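Glyoxalase/bleomycin resistance protein/dioxygenase (Nocardioides sp., PDB 4MYM) is of unknown specific function but probably belongs to the vicinal oxygen chelate superfamily of glyoxalases, bleomycin resistance proteins and dioxygenases. Local coordinates at residues Val109-Ala114 / Arg137-Pro142; Met100-Leu105 / Phe148-Ala153; Asp33-Thr38 / Ile72-Asp77. All coordinates share one frame; numbering follows the deposited sequence.

Interaction 1. Residues Val109-Ala114 / Arg137-Pro142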
ATOM      1  N   VAL A 109      23.842  -2.480   6.204  1.00 22.94           N
ATOM      2  CA  VAL A 109      24.829  -2.381   5.161  1.00 21.94           C
ATOM      3  C   VAL A 109      24.217  -2.681   3.784  1.00 21.24           C
ATOM      4  O   VAL A 109      24.662  -2.145   2.764  1.00 20.24           O
ATOM      5  CB  VAL A 109      26.052  -3.258   5.541  1.00 25.01           C
ATOM      6  CG1 VAL A 109      26.467  -4.166   4.415  1.00 26.11           C
ATOM      7  CG2 VAL A 109      27.188  -2.363   6.013  1.00 25.63           C
ATOM      8  N   GLU A 110      23.176  -3.511   3.761  1.00 20.54           N
ATOM      9  CA  GLU A 110      22.433  -3.750   2.538  1.00 20.97           C
ATOM     10  C   GLU A 110      21.711  -2.484   2.011  1.00 20.10           C
ATOM     11  O   GLU A 110      21.491  -2.347   0.775  1.00 19.27           O
ATOM     12  CB  GLU A 110      21.410  -4.896   2.717  1.00 21.33           C
ATOM     13  CG  GLU A 110      20.853  -5.383   1.384  1.00 22.64           C
ATOM     14  CD  GLU A 110      19.841  -6.517   1.525  1.00 23.69           C
ATOM     15  OE1 GLU A 110      19.687  -7.071   2.634  1.00 22.54           O
ATOM     16  OE2 GLU A 110      19.217  -6.850   0.500  1.00 27.50           O
ATOM     17  N   ILE A 111      21.352  -1.593   2.926  1.00 19.00           N
ATOM     18  CA  ILE A 111      20.742  -0.296   2.564  1.00 20.92           C
ATOM     19  C   ILE A 111      21.686   0.499   1.644  1.00 21.21           C
ATOM     20  O   ILE A 111      21.295   0.933   0.563  1.00 22.41           O
ATOM     21  CB  ILE A 111      20.362   0.516   3.825  1.00 20.94           C
ATOM     22  CG1 ILE A 111      19.297  -0.219   4.639  1.00 21.91           C
ATOM     23  CG2 ILE A 111      19.884   1.928   3.470  1.00 22.19           C
ATOM     24  CD1 ILE A 111      17.939  -0.375   3.959  1.00 22.10           C
ATOM     25  N   ASP A 112      22.950   0.613   2.032  1.00 22.29           N
ATOM     26  CA  ASP A 112      23.911   1.365   1.224  1.00 23.01           C
ATOM     27  C   ASP A 112      24.130   0.720  -0.134  1.00 21.61           C
ATOM     28  O   ASP A 112      24.280   1.413  -1.121  1.00 21.47           O
ATOM     29  CB  ASP A 112      25.233   1.541   1.971  1.00 24.71           C
ATOM     30  CG  ASP A 112      25.068   2.301   3.268  1.00 26.92           C
ATOM     31  OD1 ASP A 112      24.536   1.727   4.239  1.00 30.01           O
ATOM     32  OD2 ASP A 112      25.471   3.488   3.338  1.00 30.57           O
ATOM     33  N   THR A 113      24.128  -0.614  -0.195  1.00 21.51           N
ATOM     34  CA  THR A 113      24.232  -1.320  -1.460  1.00 21.32           C
ATOM     35  C   THR A 113      23.031  -1.058  -2.358  1.00 20.87           C
ATOM     36  O   THR A 113      23.172  -0.790  -3.559  1.00 21.75           O
ATOM     37  CB  THR A 113      24.351  -2.856  -1.238  1.00 22.95           C
ATOM     38  OG1 THR A 113      25.575  -3.135  -0.557  1.00 23.38           O
ATOM     39  CG2 THR A 113      24.376  -3.575  -2.539  1.00 24.74           C
ATOM     40  N   ALA A 114      21.836  -1.166  -1.793  1.00 19.51           N
ATOM     41  CA  ALA A 114      20.616  -0.899  -2.567  1.00 19.12           C
ATOM     42  C   ALA A 114      20.611   0.541  -3.105  1.00 18.60           C
ATOM     43  O   ALA A 114      20.262   0.775  -4.259  1.00 18.74           O
ATOM     44  CB  ALA A 114      19.384  -1.155  -1.708  1.00 19.14           C
ATOM     45  N   ARG A 137      18.313   2.237   9.669  1.00 20.02           N
ATOM     46  CA  ARG A 137      19.032   2.887   8.611  1.00 19.85           C
ATOM     47  C   ARG A 137      18.112   2.866   7.391  1.00 19.82           C
ATOM     48  O   ARG A 137      17.654   1.791   6.979  1.00 19.11           O
ATOM     49  CB  ARG A 137      20.355   2.166   8.333  1.00 20.75           C
ATOM     50  CG  ARG A 137      21.175   2.771   7.211  1.00 20.99           C
ATOM     51  CD  ARG A 137      22.622   2.291   7.258  1.00 21.35           C
ATOM     52  NE  ARG A 137      23.503   3.049   6.383  1.00 21.27           N
ATOM     53  CZ  ARG A 137      24.130   4.183   6.712  1.00 22.34           C
ATOM     54  NH1 ARG A 137      23.968   4.739   7.900  1.00 22.70           N
ATOM     55  NH2 ARG A 137      24.931   4.776   5.827  1.00 22.19           N
ATOM     56  N   CYS A 138      17.819   4.052   6.851  1.00 18.98           N
ATOM     57  CA  CYS A 138      16.781   4.227   5.829  1.00 19.17           C
ATOM     58  C   CYS A 138      17.202   5.043   4.639  1.00 18.94           C
ATOM     59  O   CYS A 138      18.077   5.922   4.735  1.00 18.64           O
ATOM     60  CB  CYS A 138      15.554   4.920   6.426  1.00 19.38           C
ATOM     61  SG  CYS A 138      14.948   4.165   7.927  1.00 19.73           S
ATOM     62  N   ILE A 139      16.547   4.761   3.513  1.00 18.38           N
ATOM     63  CA  ILE A 139      16.614   5.613   2.341  1.00 17.77           C
ATOM     64  C   ILE A 139      15.190   5.833   1.820  1.00 17.36           C
ATOM     65  O   ILE A 139      14.321   4.958   1.951  1.00 16.46           O
ATOM     66  CB  ILE A 139      17.523   5.038   1.239  1.00 17.41           C
ATOM     67  CG1 ILE A 139      17.126   3.598   0.882  1.00 17.02           C
ATOM     68  CG2 ILE A 139      18.982   5.109   1.710  1.00 18.13           C
ATOM     69  CD1 ILE A 139      18.029   2.940  -0.141  1.00 16.93           C
ATOM     70  N   TYR A 140      14.960   7.018   1.266  1.00 16.00           N
ATOM     71  CA  TYR A 140      13.629   7.419   0.777  1.00 15.47           C
ATOM     72  C   TYR A 140      13.724   7.958  -0.657  1.00 15.93           C
ATOM     73  O   TYR A 140      14.677   8.668  -0.984  1.00 14.94           O
ATOM     74  CB  TYR A 140      13.051   8.478   1.710  1.00 15.71           C
ATOM     75  CG  TYR A 140      12.881   8.010   3.129  1.00 15.92           C
ATOM     76  CD1 TYR A 140      11.757   7.295   3.510  1.00 15.98           C
ATOM     77  CD2 TYR A 140      13.845   8.279   4.095  1.00 16.23           C
ATOM     78  CE1 TYR A 140      11.596   6.860   4.811  1.00 16.50           C
ATOM     79  CE2 TYR A 140      13.692   7.854   5.396  1.00 16.51           C
ATOM     80  CZ  TYR A 140      12.576   7.134   5.745  1.00 17.03           C
ATOM     81  OH  TYR A 140      12.437   6.696   7.024  1.00 17.94           O
ATOM     82  N   PHE A 141      12.765   7.595  -1.517  1.00 14.77           N
ATOM     83  CA  PHE A 141      12.670   8.105  -2.871  1.00 15.74           C
ATOM     84  C   PHE A 141      11.217   8.230  -3.332  1.00 16.54           C
ATOM     85  O   PHE A 141      10.383   7.393  -2.965  1.00 16.59           O
ATOM     86  CB  PHE A 141      13.495   7.281  -3.886  1.00 15.41           C
ATOM     87  CG  PHE A 141      13.089   5.829  -4.020  1.00 15.90           C
ATOM     88  CD1 PHE A 141      12.248   5.418  -5.051  1.00 16.21           C
ATOM     89  CD2 PHE A 141      13.607   4.867  -3.169  1.00 15.90           C
ATOM     90  CE1 PHE A 141      11.910   4.086  -5.208  1.00 16.70           C
ATOM     91  CE2 PHE A 141      13.276   3.527  -3.322  1.00 16.23           C
ATOM     92  CZ  PHE A 141      12.429   3.138  -4.341  1.00 16.30           C
ATOM     93  N   PRO A 142      10.908   9.285  -4.114  1.00 17.79           N
ATOM     94  CA  PRO A 142       9.585   9.433  -4.707  1.00 17.51           C
ATOM     95  C   PRO A 142       9.355   8.483  -5.881  1.00 17.75           C
ATOM     96  O   PRO A 142      10.286   8.159  -6.625  1.00 17.53           O
ATOM     97  CB  PRO A 142       9.594  10.876  -5.220  1.00 18.05           C
ATOM     98  CG  PRO A 142      11.014  11.112  -5.604  1.00 17.57           C
ATOM     99  CD  PRO A 142      11.843  10.316  -4.628  1.00 18.15           C
TER

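Interaction 2. Residues Met100-Leu105 / Phe148-Ala153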
HETATM    1  N   MSE A 100       3.256   5.936   1.783  1.00 16.90           N
HETATM    2  CA  MSE A 100       4.609   5.374   1.819  1.00 17.05           C
HETATM    3  C   MSE A 100       4.578   3.880   1.632  1.00 16.68           C
HETATM    4  O   MSE A 100       3.825   3.181   2.301  1.00 15.32           O
HETATM    5  CB  MSE A 100       5.316   5.721   3.130  1.00 19.24           C
HETATM    6  CG  MSE A 100       6.800   5.330   3.077  1.00 21.75           C
HETATM    7 SE   MSE A 100       7.646   5.818   4.790  1.00 31.39          SE
HETATM    8  CE  MSE A 100       7.263   4.183   5.825  1.00 26.84           C
ATOM      9  N   VAL A 101       5.407   3.398   0.711  1.00 15.70           N
ATOM     10  CA  VAL A 101       5.576   1.969   0.467  1.00 16.14           C
ATOM     11  C   VAL A 101       6.925   1.576   1.068  1.00 15.92           C
ATOM     12  O   VAL A 101       7.947   2.124   0.652  1.00 14.93           O
ATOM     13  CB  VAL A 101       5.506   1.691  -1.049  1.00 16.71           C
ATOM     14  CG1 VAL A 101       5.660   0.214  -1.341  1.00 17.65           C
ATOM     15  CG2 VAL A 101       4.174   2.199  -1.599  1.00 17.50           C
ATOM     16  N   ALA A 102       6.944   0.643   2.035  1.00 15.53           N
ATOM     17  CA  ALA A 102       8.183   0.295   2.737  1.00 16.13           C
ATOM     18  C   ALA A 102       8.642  -1.142   2.474  1.00 17.28           C
ATOM     19  O   ALA A 102       7.835  -2.084   2.406  1.00 16.08           O
ATOM     20  CB  ALA A 102       8.051   0.546   4.226  1.00 15.90           C
ATOM     21  N   VAL A 103       9.959  -1.269   2.335  1.00 17.55           N
ATOM     22  CA  VAL A 103      10.631  -2.496   1.993  1.00 17.60           C
ATOM     23  C   VAL A 103      11.683  -2.752   3.067  1.00 18.39           C
ATOM     24  O   VAL A 103      12.654  -2.019   3.159  1.00 17.75           O
ATOM     25  CB  VAL A 103      11.308  -2.349   0.616  1.00 17.31           C
ATOM     26  CG1 VAL A 103      12.117  -3.582   0.263  1.00 17.86           C
ATOM     27  CG2 VAL A 103      10.285  -2.022  -0.463  1.00 17.17           C
ATOM     28  N   GLU A 104      11.488  -3.774   3.897  1.00 18.91           N
ATOM     29  CA  GLU A 104      12.432  -4.029   4.952  1.00 19.92           C
ATOM     30  C   GLU A 104      13.566  -4.864   4.365  1.00 20.62           C
ATOM     31  O   GLU A 104      13.310  -5.883   3.751  1.00 19.39           O
ATOM     32  CB  GLU A 104      11.809  -4.795   6.113  1.00 21.17           C
ATOM     33  CG  GLU A 104      12.833  -5.037   7.219  1.00 22.82           C
ATOM     34  CD  GLU A 104      12.268  -5.670   8.473  1.00 24.39           C
ATOM     35  OE1 GLU A 104      11.026  -5.816   8.597  1.00 23.12           O
ATOM     36  OE2 GLU A 104      13.094  -6.031   9.340  1.00 24.69           O
ATOM     37  N   LEU A 105      14.806  -4.424   4.565  1.00 21.27           N
ATOM     38  CA  LEU A 105      15.979  -5.229   4.205  1.00 22.11           C
ATOM     39  C   LEU A 105      16.584  -5.884   5.455  1.00 22.97           C
ATOM     40  O   LEU A 105      16.226  -5.544   6.578  1.00 23.60           O
ATOM     41  CB  LEU A 105      17.007  -4.365   3.485  1.00 22.76           C
ATOM     42  CG  LEU A 105      16.557  -3.678   2.188  1.00 22.61           C
ATOM     43  CD1 LEU A 105      17.757  -3.124   1.452  1.00 22.26           C
ATOM     44  CD2 LEU A 105      15.774  -4.608   1.262  1.00 23.59           C
ATOM     45  N   PHE A 148       5.944   7.797  -1.919  1.00 15.72           N
ATOM     46  CA  PHE A 148       7.375   7.573  -1.753  1.00 15.47           C
ATOM     47  C   PHE A 148       7.640   6.189  -1.202  1.00 15.63           C
ATOM     48  O   PHE A 148       6.765   5.570  -0.584  1.00 15.63           O
ATOM     49  CB  PHE A 148       8.061   8.655  -0.905  1.00 15.09           C
ATOM     50  CG  PHE A 148       7.652   8.715   0.542  1.00 15.26           C
ATOM     51  CD1 PHE A 148       6.378   9.140   0.928  1.00 15.96           C
ATOM     52  CD2 PHE A 148       8.579   8.447   1.541  1.00 15.89           C
ATOM     53  CE1 PHE A 148       6.039   9.244   2.271  1.00 16.22           C
ATOM     54  CE2 PHE A 148       8.241   8.537   2.876  1.00 15.69           C
ATOM     55  CZ  PHE A 148       6.978   8.952   3.247  1.00 15.99           C
ATOM     56  N   TRP A 149       8.860   5.738  -1.443  1.00 15.15           N
ATOM     57  CA  TRP A 149       9.364   4.435  -1.015  1.00 15.64           C
ATOM     58  C   TRP A 149      10.417   4.596   0.064  1.00 16.07           C
ATOM     59  O   TRP A 149      11.218   5.545   0.041  1.00 16.25           O
ATOM     60  CB  TRP A 149       9.985   3.711  -2.204  1.00 15.50           C
ATOM     61  CG  TRP A 149       8.991   3.284  -3.260  1.00 16.01           C
ATOM     62  CD1 TRP A 149       8.301   4.090  -4.124  1.00 15.97           C
ATOM     63  CD2 TRP A 149       8.602   1.942  -3.575  1.00 16.19           C
ATOM     64  NE1 TRP A 149       7.497   3.334  -4.948  1.00 16.28           N
ATOM     65  CE2 TRP A 149       7.660   2.012  -4.630  1.00 16.84           C
ATOM     66  CE3 TRP A 149       8.954   0.687  -3.063  1.00 16.05           C
ATOM     67  CZ2 TRP A 149       7.065   0.865  -5.184  1.00 16.88           C
ATOM     68  CZ3 TRP A 149       8.366  -0.438  -3.600  1.00 16.14           C
ATOM     69  CH2 TRP A 149       7.428  -0.343  -4.653  1.00 16.33           C
ATOM     70  N   GLU A 150      10.389   3.677   1.020  1.00 15.92           N
ATOM     71  CA  GLU A 150      11.371   3.584   2.065  1.00 15.65           C
ATOM     72  C   GLU A 150      11.971   2.179   2.000  1.00 16.33           C
ATOM     73  O   GLU A 150      11.240   1.197   1.919  1.00 15.62           O
ATOM     74  CB  GLU A 150      10.732   3.793   3.421  1.00 16.13           C
ATOM     75  CG  GLU A 150      11.700   3.631   4.597  1.00 16.37           C
ATOM     76  CD  GLU A 150      11.010   3.472   5.923  1.00 17.36           C
ATOM     77  OE1 GLU A 150      10.183   2.541   6.063  1.00 18.57           O
ATOM     78  OE2 GLU A 150      11.307   4.243   6.850  1.00 18.44           O
ATOM     79  N   TYR A 151      13.296   2.098   1.970  1.00 16.77           N
ATOM     80  CA  TYR A 151      13.998   0.849   2.247  1.00 16.77           C
ATOM     81  C   TYR A 151      14.605   1.082   3.614  1.00 17.08           C
ATOM     82  O   TYR A 151      15.199   2.138   3.864  1.00 17.03           O
ATOM     83  CB  TYR A 151      15.097   0.557   1.220  1.00 16.97           C
ATOM     84  CG  TYR A 151      14.675   0.077  -0.147  1.00 17.54           C
ATOM     85  CD1 TYR A 151      13.483   0.489  -0.744  1.00 17.94           C
ATOM     86  CD2 TYR A 151      15.509  -0.756  -0.889  1.00 19.00           C
ATOM     87  CE1 TYR A 151      13.120   0.055  -2.003  1.00 18.07           C
ATOM     88  CE2 TYR A 151      15.154  -1.181  -2.155  1.00 19.03           C
ATOM     89  CZ  TYR A 151      13.953  -0.777  -2.705  1.00 18.86           C
ATOM     90  OH  TYR A 151      13.613  -1.190  -3.973  1.00 18.37           O
ATOM     91  N   PHE A 152      14.419   0.139   4.533  1.00 16.76           N
ATOM     92  CA  PHE A 152      14.894   0.302   5.891  1.00 16.76           C
ATOM     93  C   PHE A 152      15.440  -1.023   6.409  1.00 17.82           C
ATOM     94  O   PHE A 152      15.040  -2.092   5.937  1.00 16.90           O
ATOM     95  CB  PHE A 152      13.820   0.847   6.839  1.00 17.60           C
ATOM     96  CG  PHE A 152      12.729  -0.140   7.195  1.00 18.12           C
ATOM     97  CD1 PHE A 152      11.669  -0.381   6.322  1.00 19.01           C
ATOM     98  CD2 PHE A 152      12.742  -0.800   8.411  1.00 19.07           C
ATOM     99  CE1 PHE A 152      10.668  -1.290   6.645  1.00 19.58           C
ATOM    100  CE2 PHE A 152      11.743  -1.713   8.730  1.00 19.38           C
ATOM    101  CZ  PHE A 152      10.704  -1.945   7.856  1.00 19.57           C
ATOM    102  N   ALA A 153      16.373  -0.919   7.350  1.00 18.45           N
ATOM    103  CA  ALA A 153      16.873  -2.073   8.092  1.00 19.10           C
ATOM    104  C   ALA A 153      17.179  -1.661   9.530  1.00 20.53           C
ATOM    105  O   ALA A 153      17.679  -0.559   9.792  1.00 19.01           O
ATOM    106  CB  ALA A 153      18.086  -2.659   7.403  1.00 20.16           C
TER

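Interaction 3. Residues Asp33-Thr38 / Ile72-Asp77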
ATOM      1  N   ASP A  33      -3.596  -6.455  -2.581  1.00 18.69           N
ATOM      2  CA  ASP A  33      -3.119  -5.641  -3.685  1.00 19.95           C
ATOM      3  C   ASP A  33      -2.973  -4.191  -3.209  1.00 19.31           C
ATOM      4  O   ASP A  33      -3.835  -3.661  -2.492  1.00 18.94           O
ATOM      5  CB  ASP A  33      -4.107  -5.661  -4.868  1.00 21.53           C
ATOM      6  CG  ASP A  33      -4.494  -7.069  -5.343  1.00 24.00           C
ATOM      7  OD1 ASP A  33      -5.184  -7.825  -4.610  1.00 25.47           O
ATOM      8  OD2 ASP A  33      -4.154  -7.387  -6.512  1.00 25.70           O
ATOM      9  N   LEU A  34      -1.882  -3.553  -3.606  1.00 19.21           N
ATOM     10  CA  LEU A  34      -1.688  -2.119  -3.370  1.00 19.37           C
ATOM     11  C   LEU A  34      -1.752  -1.447  -4.719  1.00 18.40           C
ATOM     12  O   LEU A  34      -0.926  -1.729  -5.591  1.00 18.00           O
ATOM     13  CB  LEU A  34      -0.340  -1.853  -2.699  1.00 20.32           C
ATOM     14  CG  LEU A  34       0.093  -0.382  -2.685  1.00 22.33           C
ATOM     15  CD1 LEU A  34      -0.869   0.444  -1.850  1.00 22.98           C
ATOM     16  CD2 LEU A  34       1.516  -0.260  -2.164  1.00 24.33           C
ATOM     17  N   CYS A  35      -2.746  -0.574  -4.905  1.00 18.28           N
ATOM     18  CA  CYS A  35      -2.999   0.028  -6.196  1.00 18.31           C
ATOM     19  C   CYS A  35      -2.796   1.549  -6.143  1.00 18.21           C
ATOM     20  O   CYS A  35      -3.562   2.297  -5.510  1.00 16.31           O
ATOM     21  CB  CYS A  35      -4.399  -0.313  -6.678  1.00 19.40           C
ATOM     22  SG  CYS A  35      -4.713   0.242  -8.353  1.00 21.04           S
ATOM     23  N   LEU A  36      -1.732   1.982  -6.799  1.00 17.87           N
ATOM     24  CA  LEU A  36      -1.393   3.387  -6.856  1.00 18.77           C
ATOM     25  C   LEU A  36      -2.262   4.084  -7.896  1.00 18.72           C
ATOM     26  O   LEU A  36      -2.586   3.513  -8.949  1.00 18.93           O
ATOM     27  CB  LEU A  36       0.087   3.560  -7.199  1.00 19.57           C
ATOM     28  CG  LEU A  36       1.095   2.816  -6.311  1.00 20.07           C
ATOM     29  CD1 LEU A  36       2.518   3.145  -6.725  1.00 21.81           C
ATOM     30  CD2 LEU A  36       0.906   3.135  -4.848  1.00 20.14           C
ATOM     31  N   VAL A  37      -2.613   5.326  -7.598  1.00 19.49           N
ATOM     32  CA  VAL A  37      -3.396   6.150  -8.501  1.00 20.11           C
ATOM     33  C   VAL A  37      -2.412   6.883  -9.407  1.00 20.87           C
ATOM     34  O   VAL A  37      -1.544   7.623  -8.932  1.00 19.99           O
ATOM     35  CB  VAL A  37      -4.289   7.119  -7.713  1.00 20.51           C
ATOM     36  CG1 VAL A  37      -4.987   8.108  -8.639  1.00 21.18           C
ATOM     37  CG2 VAL A  37      -5.305   6.327  -6.901  1.00 20.96           C
ATOM     38  N   THR A  38      -2.527   6.643 -10.708  1.00 21.77           N
ATOM     39  CA  THR A  38      -1.633   7.263 -11.676  1.00 23.97           C
ATOM     40  C   THR A  38      -2.383   8.279 -12.557  1.00 25.55           C
ATOM     41  O   THR A  38      -3.630   8.275 -12.619  1.00 24.93           O
ATOM     42  CB  THR A  38      -0.908   6.199 -12.544  1.00 23.45           C
ATOM     43  OG1 THR A  38       0.135   6.821 -13.312  1.00 24.43           O
ATOM     44  CG2 THR A  38      -1.869   5.488 -13.478  1.00 23.36           C
ATOM     45  N   ILE A  72       0.438  -7.574  -4.336  1.00 20.27           N
ATOM     46  CA  ILE A  72       0.438  -7.292  -5.756  1.00 20.04           C
ATOM     47  C   ILE A  72       0.457  -5.771  -5.917  1.00 20.16           C
ATOM     48  O   ILE A  72      -0.393  -5.080  -5.360  1.00 19.11           O
ATOM     49  CB  ILE A  72      -0.806  -7.862  -6.456  1.00 20.95           C
ATOM     50  CG1 ILE A  72      -0.845  -9.397  -6.322  1.00 21.49           C
ATOM     51  CG2 ILE A  72      -0.873  -7.411  -7.916  1.00 20.91           C
ATOM     52  CD1 ILE A  72       0.361 -10.115  -6.893  1.00 22.61           C
ATOM     53  N   LEU A  73       1.448  -5.258  -6.643  1.00 18.49           N
ATOM     54  CA  LEU A  73       1.501  -3.828  -6.937  1.00 18.07           C
ATOM     55  C   LEU A  73       0.739  -3.576  -8.217  1.00 17.22           C
ATOM     56  O   LEU A  73       0.953  -4.265  -9.224  1.00 17.74           O
ATOM     57  CB  LEU A  73       2.944  -3.356  -7.074  1.00 17.87           C
ATOM     58  CG  LEU A  73       3.173  -1.874  -7.386  1.00 17.63           C
ATOM     59  CD1 LEU A  73       2.687  -0.964  -6.267  1.00 17.54           C
ATOM     60  CD2 LEU A  73       4.660  -1.673  -7.620  1.00 17.74           C
ATOM     61  N   ALA A  74      -0.143  -2.580  -8.177  1.00 16.79           N
ATOM     62  CA  ALA A  74      -1.008  -2.245  -9.299  1.00 16.73           C
ATOM     63  C   ALA A  74      -1.049  -0.733  -9.552  1.00 16.66           C
ATOM     64  O   ALA A  74      -0.700   0.075  -8.683  1.00 15.69           O
ATOM     65  CB  ALA A  74      -2.414  -2.781  -9.045  1.00 16.95           C
ATOM     66  N   LEU A  75      -1.445  -0.368 -10.767  1.00 17.06           N
ATOM     67  CA  LEU A  75      -1.590   1.028 -11.158  1.00 17.91           C
ATOM     68  C   LEU A  75      -2.915   1.208 -11.870  1.00 17.96           C
ATOM     69  O   LEU A  75      -3.249   0.436 -12.756  1.00 18.78           O
ATOM     70  CB  LEU A  75      -0.465   1.434 -12.108  1.00 19.10           C
ATOM     71  CG  LEU A  75       0.961   1.009 -11.735  1.00 20.13           C
ATOM     72  CD1 LEU A  75       1.884   1.158 -12.946  1.00 20.86           C
ATOM     73  CD2 LEU A  75       1.466   1.818 -10.557  1.00 20.59           C
ATOM     74  N   TRP A  76      -3.628   2.269 -11.537  1.00 18.84           N
ATOM     75  CA  TRP A  76      -4.948   2.506 -12.106  1.00 19.57           C
ATOM     76  C   TRP A  76      -5.115   4.003 -12.353  1.00 19.26           C
ATOM     77  O   TRP A  76      -4.946   4.814 -11.441  1.00 19.21           O
ATOM     78  CB  TRP A  76      -6.016   1.996 -11.137  1.00 19.58           C
ATOM     79  CG  TRP A  76      -7.378   1.734 -11.735  1.00 20.56           C
ATOM     80  CD1 TRP A  76      -7.793   1.945 -13.022  1.00 21.94           C
ATOM     81  CD2 TRP A  76      -8.504   1.220 -11.033  1.00 21.34           C
ATOM     82  NE1 TRP A  76      -9.125   1.582 -13.159  1.00 21.27           N
ATOM     83  CE2 TRP A  76      -9.579   1.141 -11.948  1.00 21.62           C
ATOM     84  CE3 TRP A  76      -8.709   0.808  -9.718  1.00 21.25           C
ATOM     85  CZ2 TRP A  76     -10.834   0.663 -11.583  1.00 21.46           C
ATOM     86  CZ3 TRP A  76      -9.967   0.338  -9.357  1.00 22.42           C
ATOM     87  CH2 TRP A  76     -11.008   0.271 -10.294  1.00 21.61           C
ATOM     88  N   ASP A  77      -5.427   4.355 -13.594  1.00 20.31           N
ATOM     89  CA  ASP A  77      -5.599   5.745 -13.984  1.00 22.01           C
ATOM     90  C   ASP A  77      -6.719   6.411 -13.201  1.00 21.87           C
ATOM     91  O   ASP A  77      -7.816   5.845 -13.093  1.00 20.54           O
ATOM     92  CB  ASP A  77      -5.933   5.831 -15.473  1.00 24.06           C
ATOM     93  CG  ASP A  77      -6.112   7.262 -15.928  1.00 26.31           C
ATOM     94  OD1 ASP A  77      -5.084   7.950 -16.102  1.00 27.27           O
ATOM     95  OD2 ASP A  77      -7.272   7.695 -16.068  1.00 27.10           O
TER

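Interaction 1. Residues Val109-Ala114 / Arg137-Pro142
Ile111 and Cys138 mark the nearest backbone approach, CA to CA 6.8 Å, where helix segment 109-114 runs along strand segment 137-142 with the axes 8.2 Å apart and 22° from parallel. The helix covers the strand through two neighbouring residues, one apolar and one charged. Ile111 points at the strand; its CG2, which stands opposite the backbone N across CA-CB, meets Ile139 CG2 at 3.7 Å. Its other branch turns to the start of the strand, where Ile111 CG1 lies 3.5 Å from the carbonyl Arg137 O. Arg137 slides past Ile111 in the opposite sense, as an extended chain (chi1 179°) whose guanidinium reaches Asp112. That carboxylate is gripped side-on: Arg137 NE to Asp112 OD1 is 2.7 Å, and Arg137 NH2 to Asp112 OD2 is 2.9 Å. The second bond is nearly straight and uses the syn lone pair of OD2; the first is more bent. The two groups are close to coplanar, 14° apart, which lets both nitrogens reach an oxygen each. The remaining guanidinium nitrogen, NH1, forms a salt bridge with Asp131, while Tyr115 from the same helix packs on Ile139. Helix 108-120 thus packs on strand 136-142 in the second beta-alpha-beta-beta-beta module. Chemically, three nitrogens shared between two aspartates fix the rotation of the guanidinium and probably balance its charge, beside an isoleucine pair that carries the apolar part of the joint.

Interaction 2. Residues Met100-Leu105 / Phe148-Ala153
With Met100 CG opposite the backbone N (chi1 -171°) and Phe148 CG set between its own N and carbonyl carbon (chi1 66°), the Met100 chain is laid over one face of the Phe148 ring. Met100, a selenomethionine here, puts CG 3.7 Å from the ring centroid of Phe148, a CH-pi contact, and its SE, obliquely placed, 3.4 Å from Phe148 CE2. Bending at chi3 then brings Met100 CE to 3.4 Å from Glu150 OE1, which also touches Ala102 CB. Farther along this side of the sheet, Glu104 CA sits over one face of the Phe152 ring, and Glu104 CB comes to 3.5 Å from Phe152 CZ. On the other side, Val101 CG1 lies 3.7 Å from the centroid of the six-membered ring of Trp149, while Val103 CG2 meets the indole at its edge; Val103 CB sits over the Tyr151 ring more loosely. Five backbone bonds join this parallel pair, the first and last strands of the second beta-alpha-beta-beta-beta module, among them Leu105 N to Phe152 O at 2.7 Å. Met100 and Ala102 extend the sheet by antiparallel pairing with the second subunit. Glu150 OE1 also hydrogen-bonds a bound buffer molecule, and OE2 makes a weak hydrogen bond with Tyr140 OH. The chemistry implies a carboxylate set among Met100, Ala102 and the rings of Phe148 and Phe152, its polar partners beyond the strand pair, consistent with a ligand pocket.

Interaction 3. Residues Asp33-Thr38 / Ile72-Asp77
Cys35 SG touches both Ala74 and Trp76 in a parallel pairing of the first and last strands of a beta-alpha-beta-beta-beta module, the building unit of the vicinal oxygen chelate fold. Cys35 SG, placed opposite the backbone N (chi1 -173°), comes 3.5 Å from Trp76 CB and 3.9 Å from Ala74 CB, and meets the indole at its edge. Trp76 itself leads away from strand 33-38, and its ring meets Trp134 of the second subunit edge to face. At the start of the same face, Asp33 and Ile72 lie side by side and point the same way, Asp33 OD2 being 3.4 Å from Ile72 CB. The opposite face holds Leu34, Leu36, Leu73 and Leu75, with Thr38 and Asp77 at its end. Leu36 reaches across to two leucines at oblique angles, its CG 4.1 Å from Leu73 CD1 and its CB 4.0 Å from Leu75 CD2; helix 41-51 covers this layer through Tyr48. Five backbone bonds hold the register, Leu34 N to Ile72 O being 2.8 Å long. They differ in direction: Trp76 N approaches Leu36 O almost head-on, whereas Thr38 N sits well above the plane of the Trp76 carbonyl, 47° out of it. Beyond the leucines, Thr38 turns its methyl CG2 to 3.7 Å from Asp77 N. Asp77 is the N-cap of helix 78-85, its OD2 accepting a hydrogen bond from Leu80 N.

How the interactions relate
From the N terminus, interaction 3 comes first: strand 33-38 departs, and strand 72-77 returns beside it after 33 residues, completing one four-stranded sheet of order 1-4-3-2. In series with it, interaction 2 closes a 42-residue loop between strands 99-104 and 147-154 and builds a second sheet of the same order. Interaction 1 nests inside that loop, laying helix 108-120 on strand 136-142, the neighbour of 147-154. Interactions 1 and 2 touch, with centres 8 Å apart. Interactions 2 and 3 lie about 17 Å apart between centres, yet meet where Val101 CG2 packs 3.7 Å from Leu34 CD2, joining the two modules, and both reach the second subunit.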